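Putative hexose oxidase (Nonomuraea sp. ATCC 39727, PDB 5AWV) carries a doubly covalently bound flavin-adenine dinucleotide and probably uses it to oxidise a sugar of teicoplanin-type glycopeptide antibiotics. Local coordinates at residues 248-262 against 337-350. Sequence-based numbering, arbitrary orientation.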
ATOM      1  N   ALA A 248      22.407  -7.139   1.717  1.00 17.11           N
ATOM      2  CA  ALA A 248      22.662  -8.418   1.062  1.00 18.67           C
ATOM      3  C   ALA A 248      21.977  -9.576   1.771  1.00 18.17           C
ATOM      4  O   ALA A 248      21.362 -10.444   1.124  1.00 18.36           O
ATOM      5  CB  ALA A 248      24.141  -8.666   1.013  1.00 22.12           C
ATOM      6  N   THR A 249      22.003  -9.536   3.123  1.00 17.83           N
ATOM      7  CA  THR A 249      21.436 -10.575   3.954  1.00 17.15           C
ATOM      8  C   THR A 249      20.843 -10.016   5.233  1.00 16.45           C
ATOM      9  O   THR A 249      21.232  -8.935   5.672  1.00 16.18           O
ATOM     10  CB  THR A 249      22.476 -11.637   4.365  1.00 22.10           C
ATOM     11  OG1 THR A 249      23.449 -11.012   5.120  1.00 21.85           O
ATOM     12  CG2 THR A 249      23.183 -12.259   3.176  1.00 22.52           C
ATOM     13  N   LEU A 250      19.848 -10.756   5.738  1.00 17.10           N
ATOM     14  CA  LEU A 250      19.161 -10.471   6.975  1.00 19.55           C
ATOM     15  C   LEU A 250      19.385 -11.622   7.945  1.00 20.22           C
ATOM     16  O   LEU A 250      19.387 -12.810   7.522  1.00 21.22           O
ATOM     17  CB  LEU A 250      17.665 -10.332   6.709  1.00 18.68           C
ATOM     18  CG  LEU A 250      17.306  -9.161   5.778  1.00 21.05           C
ATOM     19  CD1 LEU A 250      15.880  -9.367   5.255  1.00 26.55           C
ATOM     20  CD2 LEU A 250      17.388  -7.806   6.471  1.00 21.33           C
ATOM     21  N   LEU A 251      19.591 -11.284   9.197  1.00 16.85           N
ATOM     22  CA  LEU A 251      19.403 -12.261  10.256  1.00 20.20           C
ATOM     23  C   LEU A 251      17.976 -12.222  10.768  1.00 19.30           C
ATOM     24  O   LEU A 251      17.433 -11.165  11.123  1.00 17.55           O
ATOM     25  CB  LEU A 251      20.455 -11.955  11.345  1.00 24.68           C
ATOM     26  CG  LEU A 251      21.025 -12.986  12.290  1.00 35.41           C
ATOM     27  CD1 LEU A 251      21.582 -14.204  11.536  1.00 40.31           C
ATOM     28  CD2 LEU A 251      22.133 -12.314  13.124  1.00 36.94           C
ATOM     29  N   THR A 252      17.335 -13.362  10.778  1.00 17.19           N
ATOM     30  CA  THR A 252      15.935 -13.474  11.142  1.00 19.48           C
ATOM     31  C   THR A 252      15.669 -14.493  12.274  1.00 19.97           C
ATOM     32  O   THR A 252      16.371 -15.499  12.401  1.00 19.90           O
ATOM     33  CB  THR A 252      15.086 -13.851   9.931  1.00 20.51           C
ATOM     34  OG1 THR A 252      15.443 -15.170   9.478  1.00 25.40           O
ATOM     35  CG2 THR A 252      15.314 -12.826   8.739  1.00 21.53           C
ATOM     36  N   SER A 253      14.661 -14.219  13.070  1.00 18.51           N
ATOM     37  CA  SER A 253      14.175 -15.145  14.039  1.00 21.94           C
ATOM     38  C   SER A 253      12.739 -14.853  14.336  1.00 23.57           C
ATOM     39  O   SER A 253      12.347 -13.694  14.278  1.00 24.87           O
ATOM     40  CB  SER A 253      15.030 -14.930  15.320  1.00 27.79           C
ATOM     41  OG  SER A 253      14.595 -15.755  16.392  1.00 30.76           O
ATOM     42  N   THR A 254      11.943 -15.851  14.686  1.00 20.08           N
ATOM     43  CA  THR A 254      10.590 -15.604  15.237  1.00 21.54           C
ATOM     44  C   THR A 254      10.514 -16.225  16.622  1.00 25.11           C
ATOM     45  O   THR A 254      10.745 -17.418  16.751  1.00 25.25           O
ATOM     46  CB  THR A 254       9.552 -16.198  14.275  1.00 23.64           C
ATOM     47  OG1 THR A 254       9.679 -15.566  12.980  1.00 25.08           O
ATOM     48  CG2 THR A 254       8.127 -16.122  14.804  1.00 20.71           C
ATOM     49  N   VAL A 255      10.253 -15.419  17.653  1.00 22.39           N
ATOM     50  CA  VAL A 255      10.022 -15.893  19.009  1.00 21.60           C
ATOM     51  C   VAL A 255       8.525 -16.291  19.052  1.00 22.76           C
ATOM     52  O   VAL A 255       7.627 -15.511  18.579  1.00 18.49           O
ATOM     53  CB  VAL A 255      10.245 -14.780  20.050  1.00 22.14           C
ATOM     54  CG1 VAL A 255       9.910 -15.227  21.476  1.00 23.09           C
ATOM     55  CG2 VAL A 255      11.639 -14.245  20.020  1.00 25.34           C
ATOM     56  N   THR A 256       8.205 -17.490  19.552  1.00 18.06           N
ATOM     57  CA  THR A 256       6.811 -17.909  19.687  1.00 20.21           C
ATOM     58  C   THR A 256       6.384 -17.875  21.134  1.00 21.43           C
ATOM     59  O   THR A 256       7.173 -18.190  21.997  1.00 23.94           O
ATOM     60  CB  THR A 256       6.663 -19.304  19.042  1.00 25.19           C
ATOM     61  OG1 THR A 256       7.079 -19.211  17.661  1.00 27.89           O
ATOM     62  CG2 THR A 256       5.259 -19.689  19.001  1.00 29.39           C
ATOM     63  N   PHE A 257       5.161 -17.490  21.431  1.00 19.57           N
ATOM     64  CA  PHE A 257       4.654 -17.492  22.763  1.00 21.10           C
ATOM     65  C   PHE A 257       3.504 -18.439  22.814  1.00 25.76           C
ATOM     66  O   PHE A 257       2.849 -18.675  21.810  1.00 27.43           O
ATOM     67  CB  PHE A 257       4.168 -16.106  23.157  1.00 21.23           C
ATOM     68  CG  PHE A 257       5.233 -15.064  23.016  1.00 21.92           C
ATOM     69  CD1 PHE A 257       6.119 -14.835  24.024  1.00 23.51           C
ATOM     70  CD2 PHE A 257       5.359 -14.339  21.848  1.00 22.30           C
ATOM     71  CE1 PHE A 257       7.111 -13.876  23.885  1.00 25.00           C
ATOM     72  CE2 PHE A 257       6.350 -13.381  21.707  1.00 21.69           C
ATOM     73  CZ  PHE A 257       7.217 -13.134  22.741  1.00 21.75           C
ATOM     74  N   ASP A 258       3.198 -18.936  23.995  1.00 27.15           N
ATOM     75  CA  ASP A 258       2.136 -19.921  24.114  1.00 26.84           C
ATOM     76  C   ASP A 258       1.109 -19.336  25.014  1.00 24.02           C
ATOM     77  O   ASP A 258       1.400 -18.923  26.129  1.00 28.45           O
ATOM     78  CB  ASP A 258       2.722 -21.213  24.669  1.00 34.66           C
ATOM     79  CG  ASP A 258       1.716 -22.330  24.715  1.00 36.76           C
ATOM     80  OD1 ASP A 258       0.501 -22.123  24.460  1.00 41.75           O
ATOM     81  OD2 ASP A 258       2.153 -23.437  25.056  1.00 54.91           O
ATOM     82  N   TRP A 259      -0.100 -19.234  24.533  1.00 24.49           N
ATOM     83  CA  TRP A 259      -1.193 -18.691  25.364  1.00 27.81           C
ATOM     84  C   TRP A 259      -1.474 -19.543  26.602  1.00 31.02           C
ATOM     85  O   TRP A 259      -1.712 -19.004  27.667  1.00 25.91           O
ATOM     86  CB  TRP A 259      -2.467 -18.631  24.612  1.00 27.46           C
ATOM     87  CG  TRP A 259      -2.614 -17.479  23.673  1.00 26.88           C
ATOM     88  CD1 TRP A 259      -2.619 -17.532  22.314  1.00 23.37           C
ATOM     89  CD2 TRP A 259      -2.843 -16.118  24.049  1.00 24.65           C
ATOM     90  NE1 TRP A 259      -2.861 -16.274  21.814  1.00 24.73           N
ATOM     91  CE2 TRP A 259      -3.001 -15.388  22.857  1.00 25.39           C
ATOM     92  CE3 TRP A 259      -2.983 -15.462  25.283  1.00 26.95           C
ATOM     93  CZ2 TRP A 259      -3.259 -14.022  22.860  1.00 26.14           C
ATOM     94  CZ3 TRP A 259      -3.222 -14.086  25.302  1.00 29.56           C
ATOM     95  CH2 TRP A 259      -3.369 -13.385  24.099  1.00 28.98           C
ATOM     96  N   ALA A 260      -1.393 -20.867  26.462  1.00 39.74           N
ATOM     97  CA  ALA A 260      -1.718 -21.793  27.592  1.00 43.20           C
ATOM     98  C   ALA A 260      -0.880 -21.466  28.819  1.00 39.60           C
ATOM     99  O   ALA A 260      -1.383 -21.333  29.913  1.00 52.81           O
ATOM    100  CB  ALA A 260      -1.543 -23.248  27.175  1.00 40.96           C
ATOM    101  N   GLY A 261       0.384 -21.204  28.633  1.00 37.29           N
ATOM    102  CA  GLY A 261       1.188 -20.802  29.748  1.00 32.87           C
ATOM    103  C   GLY A 261       1.182 -19.349  30.140  1.00 37.16           C
ATOM    104  O   GLY A 261       1.891 -19.010  31.053  1.00 33.33           O
ATOM    105  N   MET A 262       0.421 -18.472  29.464  1.00 33.41           N
ATOM    106  CA  MET A 262       0.552 -17.012  29.690  1.00 31.31           C
ATOM    107  C   MET A 262      -0.434 -16.439  30.771  1.00 29.45           C
ATOM    108  O   MET A 262      -1.598 -16.294  30.511  1.00 34.28           O
ATOM    109  CB  MET A 262       0.345 -16.304  28.298  1.00 31.55           C
ATOM    110  CG  MET A 262       0.634 -14.789  28.176  1.00 32.57           C
ATOM    111  SD  MET A 262       2.391 -14.355  28.253  1.00 33.13           S
ATOM    112  CE  MET A 262       3.117 -15.095  26.789  1.00 31.33           C
ATOM    113  N   VAL A 337       9.225 -13.574  31.118  1.00 21.71           N
ATOM    114  CA  VAL A 337       8.064 -14.026  30.343  1.00 25.53           C
ATOM    115  C   VAL A 337       8.259 -15.530  30.059  1.00 27.65           C
ATOM    116  O   VAL A 337       8.843 -15.916  29.055  1.00 28.02           O
ATOM    117  CB  VAL A 337       7.880 -13.257  28.990  1.00 24.76           C
ATOM    118  CG1 VAL A 337       6.699 -13.749  28.172  1.00 24.83           C
ATOM    119  CG2 VAL A 337       7.704 -11.755  29.231  1.00 26.72           C
ATOM    120  N   PRO A 338       7.691 -16.393  30.917  1.00 32.08           N
ATOM    121  CA  PRO A 338       8.118 -17.789  30.818  1.00 29.96           C
ATOM    122  C   PRO A 338       7.713 -18.497  29.550  1.00 30.24           C
ATOM    123  O   PRO A 338       8.500 -19.270  29.022  1.00 24.25           O
ATOM    124  CB  PRO A 338       7.463 -18.430  32.042  1.00 36.42           C
ATOM    125  CG  PRO A 338       7.390 -17.314  33.040  1.00 36.74           C
ATOM    126  CD  PRO A 338       6.973 -16.129  32.183  1.00 36.08           C
ATOM    127  N   PRO A 339       6.495 -18.228  29.022  1.00 32.98           N
ATOM    128  CA  PRO A 339       6.048 -19.054  27.892  1.00 34.63           C
ATOM    129  C   PRO A 339       6.530 -18.613  26.501  1.00 37.34           C
ATOM    130  O   PRO A 339       5.716 -18.665  25.580  1.00 39.39           O
ATOM    131  CB  PRO A 339       4.501 -18.972  27.987  1.00 37.40           C
ATOM    132  CG  PRO A 339       4.234 -17.682  28.658  1.00 38.59           C
ATOM    133  CD  PRO A 339       5.410 -17.371  29.545  1.00 37.13           C
ATOM    134  N   ALA A 340       7.805 -18.194  26.375  1.00 38.10           N
ATOM    135  CA  ALA A 340       8.474 -17.772  25.107  1.00 35.57           C
ATOM    136  C   ALA A 340       9.446 -18.883  24.590  1.00 33.24           C
ATOM    137  O   ALA A 340      10.208 -19.384  25.368  1.00 33.99           O
ATOM    138  CB  ALA A 340       9.244 -16.486  25.358  1.00 29.76           C
ATOM    139  N   GLU A 341       9.401 -19.241  23.315  1.00 30.28           N
ATOM    140  CA  GLU A 341      10.314 -20.159  22.626  1.00 30.03           C
ATOM    141  C   GLU A 341      11.165 -19.404  21.536  1.00 29.72           C
ATOM    142  O   GLU A 341      10.623 -18.691  20.680  1.00 25.02           O
ATOM    143  CB  GLU A 341       9.502 -21.274  21.952  1.00 37.03           C
ATOM    144  CG  GLU A 341      10.338 -22.381  21.282  1.00 49.92           C
ATOM    145  CD  GLU A 341      10.683 -22.247  19.777  1.00 57.61           C
ATOM    146  OE1 GLU A 341      11.766 -22.752  19.366  1.00 64.58           O
ATOM    147  OE2 GLU A 341       9.885 -21.705  18.975  1.00 70.90           O
ATOM    148  N   VAL A 342      12.479 -19.526  21.594  1.00 26.00           N
ATOM    149  CA  VAL A 342      13.432 -18.789  20.769  1.00 24.42           C
ATOM    150  C   VAL A 342      14.298 -19.752  19.950  1.00 26.86           C
ATOM    151  O   VAL A 342      15.179 -20.393  20.472  1.00 24.63           O
ATOM    152  CB  VAL A 342      14.349 -17.945  21.630  1.00 23.44           C
ATOM    153  CG1 VAL A 342      15.305 -17.106  20.767  1.00 22.74           C
ATOM    154  CG2 VAL A 342      13.516 -17.096  22.580  1.00 25.21           C
ATOM    155  N   PRO A 343      14.079 -19.816  18.649  1.00 29.92           N
ATOM    156  CA  PRO A 343      14.884 -20.630  17.772  1.00 27.47           C
ATOM    157  C   PRO A 343      16.227 -19.982  17.453  1.00 24.45           C
ATOM    158  O   PRO A 343      16.460 -18.829  17.729  1.00 23.30           O
ATOM    159  CB  PRO A 343      14.021 -20.720  16.510  1.00 30.98           C
ATOM    160  CG  PRO A 343      13.330 -19.398  16.461  1.00 34.06           C
ATOM    161  CD  PRO A 343      13.077 -18.996  17.901  1.00 34.29           C
ATOM    162  N   GLU A 344      17.118 -20.759  16.872  1.00 20.83           N
ATOM    163  CA  GLU A 344      18.373 -20.272  16.414  1.00 26.76           C
ATOM    164  C   GLU A 344      18.068 -19.290  15.300  1.00 25.47           C
ATOM    165  O   GLU A 344      17.222 -19.599  14.481  1.00 22.17           O
ATOM    166  CB  GLU A 344      19.202 -21.425  15.766  1.00 30.28           C
ATOM    167  CG  GLU A 344      20.194 -22.028  16.679  1.00 35.49           C
ATOM    168  CD  GLU A 344      21.220 -20.996  17.070  1.00 43.58           C
ATOM    169  OE1 GLU A 344      22.013 -20.510  16.196  1.00 51.71           O
ATOM    170  OE2 GLU A 344      21.196 -20.653  18.252  1.00 39.11           O
ATOM    171  N   PRO A 345      18.760 -18.158  15.241  1.00 25.83           N
ATOM    172  CA  PRO A 345      18.542 -17.292  14.050  1.00 25.72           C
ATOM    173  C   PRO A 345      19.046 -17.915  12.714  1.00 27.18           C
ATOM    174  O   PRO A 345      19.999 -18.665  12.715  1.00 26.47           O
ATOM    175  CB  PRO A 345      19.362 -16.042  14.345  1.00 25.37           C
ATOM    176  CG  PRO A 345      20.104 -16.302  15.594  1.00 30.77           C
ATOM    177  CD  PRO A 345      19.815 -17.662  16.134  1.00 27.45           C
ATOM    178  N   ILE A 346      18.446 -17.489  11.609  1.00 23.85           N
ATOM    179  CA  ILE A 346      18.787 -17.916  10.272  1.00 26.89           C
ATOM    180  C   ILE A 346      19.226 -16.681   9.473  1.00 25.95           C
ATOM    181  O   ILE A 346      18.600 -15.621   9.561  1.00 25.50           O
ATOM    182  CB  ILE A 346      17.533 -18.569   9.693  1.00 30.83           C
ATOM    183  CG1 ILE A 346      17.248 -19.872  10.453  1.00 39.81           C
ATOM    184  CG2 ILE A 346      17.703 -18.904   8.241  1.00 35.55           C
ATOM    185  CD1 ILE A 346      15.892 -20.501  10.132  1.00 43.21           C
ATOM    186  N   GLU A 347      20.287 -16.797   8.704  1.00 25.80           N
ATOM    187  CA  GLU A 347      20.706 -15.733   7.795  1.00 30.34           C
ATOM    188  C   GLU A 347      20.035 -15.954   6.446  1.00 30.06           C
ATOM    189  O   GLU A 347      20.056 -17.069   5.934  1.00 31.52           O
ATOM    190  CB  GLU A 347      22.212 -15.674   7.684  1.00 33.31           C
ATOM    191  CG  GLU A 347      22.692 -14.522   6.840  1.00 38.02           C
ATOM    192  CD  GLU A 347      24.159 -14.201   7.021  1.00 46.33           C
ATOM    193  OE1 GLU A 347      24.674 -13.305   6.316  1.00 46.14           O
ATOM    194  OE2 GLU A 347      24.801 -14.829   7.874  1.00 48.02           O
ATOM    195  N   GLN A 348      19.285 -14.974   5.957  1.00 25.71           N
ATOM    196  CA  GLN A 348      18.583 -15.101   4.641  1.00 26.97           C
ATOM    197  C   GLN A 348      19.024 -14.028   3.670  1.00 22.47           C
ATOM    198  O   GLN A 348      19.191 -12.896   4.058  1.00 18.43           O
ATOM    199  CB  GLN A 348      17.096 -14.896   4.846  1.00 34.17           C
ATOM    200  CG  GLN A 348      16.550 -15.779   5.936  1.00 40.99           C
ATOM    201  CD  GLN A 348      15.073 -15.961   5.801  1.00 43.25           C
ATOM    202  OE1 GLN A 348      14.616 -16.549   4.835  1.00 58.55           O
ATOM    203  NE2 GLN A 348      14.324 -15.457   6.738  1.00 40.21           N
ATOM    204  N   ARG A 349      19.135 -14.373   2.389  1.00 21.02           N
ATOM    205  CA  ARG A 349      19.493 -13.422   1.392  1.00 20.32           C
ATOM    206  C   ARG A 349      18.266 -12.545   1.057  1.00 17.38           C
ATOM    207  O   ARG A 349      17.144 -12.999   1.129  1.00 16.35           O
ATOM    208  CB  ARG A 349      19.949 -14.107   0.107  1.00 24.87           C
ATOM    209  CG  ARG A 349      21.116 -15.083   0.238  1.00 26.35           C
ATOM    210  CD  ARG A 349      21.538 -15.496  -1.191  1.00 28.45           C
ATOM    211  NE  ARG A 349      20.449 -16.103  -1.987  1.00 27.86           N
ATOM    212  CZ  ARG A 349      20.060 -17.374  -1.927  1.00 26.78           C
ATOM    213  NH1 ARG A 349      20.610 -18.231  -1.071  1.00 29.49           N
ATOM    214  NH2 ARG A 349      19.051 -17.782  -2.659  1.00 26.71           N
ATOM    215  N   TRP A 350      18.526 -11.337   0.626  1.00 17.52           N
ATOM    216  CA  TRP A 350      17.482 -10.457   0.174  1.00 19.75           C
ATOM    217  C   TRP A 350      16.717 -11.086  -0.994  1.00 19.35           C
ATOM    218  O   TRP A 350      17.322 -11.596  -1.965  1.00 20.08           O
ATOM    219  CB  TRP A 350      18.103  -9.150  -0.256  1.00 20.20           C
ATOM    220  CG  TRP A 350      17.111  -8.122  -0.626  1.00 19.44           C
ATOM    221  CD1 TRP A 350      16.760  -7.664  -1.903  1.00 18.75           C
ATOM    222  CD2 TRP A 350      16.341  -7.406   0.283  1.00 20.59           C
ATOM    223  NE1 TRP A 350      15.799  -6.672  -1.805  1.00 20.90           N
ATOM    224  CE2 TRP A 350      15.485  -6.535  -0.475  1.00 21.61           C
ATOM    225  CE3 TRP A 350      16.191  -7.482   1.660  1.00 22.66           C
ATOM    226  CZ2 TRP A 350      14.561  -5.697   0.126  1.00 25.95           C
ATOM    227  CZ3 TRP A 350      15.274  -6.619   2.262  1.00 24.55           C
ATOM    228  CH2 TRP A 350      14.463  -5.768   1.501  1.00 26.70           C
TER
HETATM  229  O   HOH W   1      17.040 -16.162  17.802  1.00 24.12           O
HETATM  230  O   HOH W   2       9.619 -19.721  16.822  1.00 40.25           O
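Thr-249 and Glu-347, diagonal neighbours on one face, meet where strand 340-349, an edge strand, within this chain, of an antiparallel seven-stranded sheet, pairs with strand 249-257. With CG anti to the backbone N (chi1 -176°), the extended Glu-347 chain runs obliquely across to Thr-249, whose OG1 donates to Glu-347 OE1 at 2.9 Å on the carboxylate's anti side. On the face carrying Leu-250, Thr-252 and Gln-348, Gln-348 crosses Thr-252 at about a right angle; its NE2 donates a bent bond (3.0 Å) to Thr-252 OG1, tilted 24° from the amide plane. The Leu-250 methyl CD1 meets the Trp-350 indole at its edge, 4.1 Å from CE3. The backbone ladder breaks between Thr-252 and Thr-256, where the register slips by one and Pro-343 and Pro-345 have no N-H to donate. Here one water joins Ser-253 OG to Pro-343 O, and another links Thr-254 O, Thr-256 OG1 and Glu-341 OE2. Beyond the break, Ala-340 CB sits obliquely against the Phe-257 ring, 3.7 Å from CE1, and the bent Met-262 chain presses its CE tightly on Pro-339 CG (3.4 Å). Water bridges thus span the proline-interrupted gap between two ladders, while side-chain bonds reinforce the ladder at the Thr-249 end.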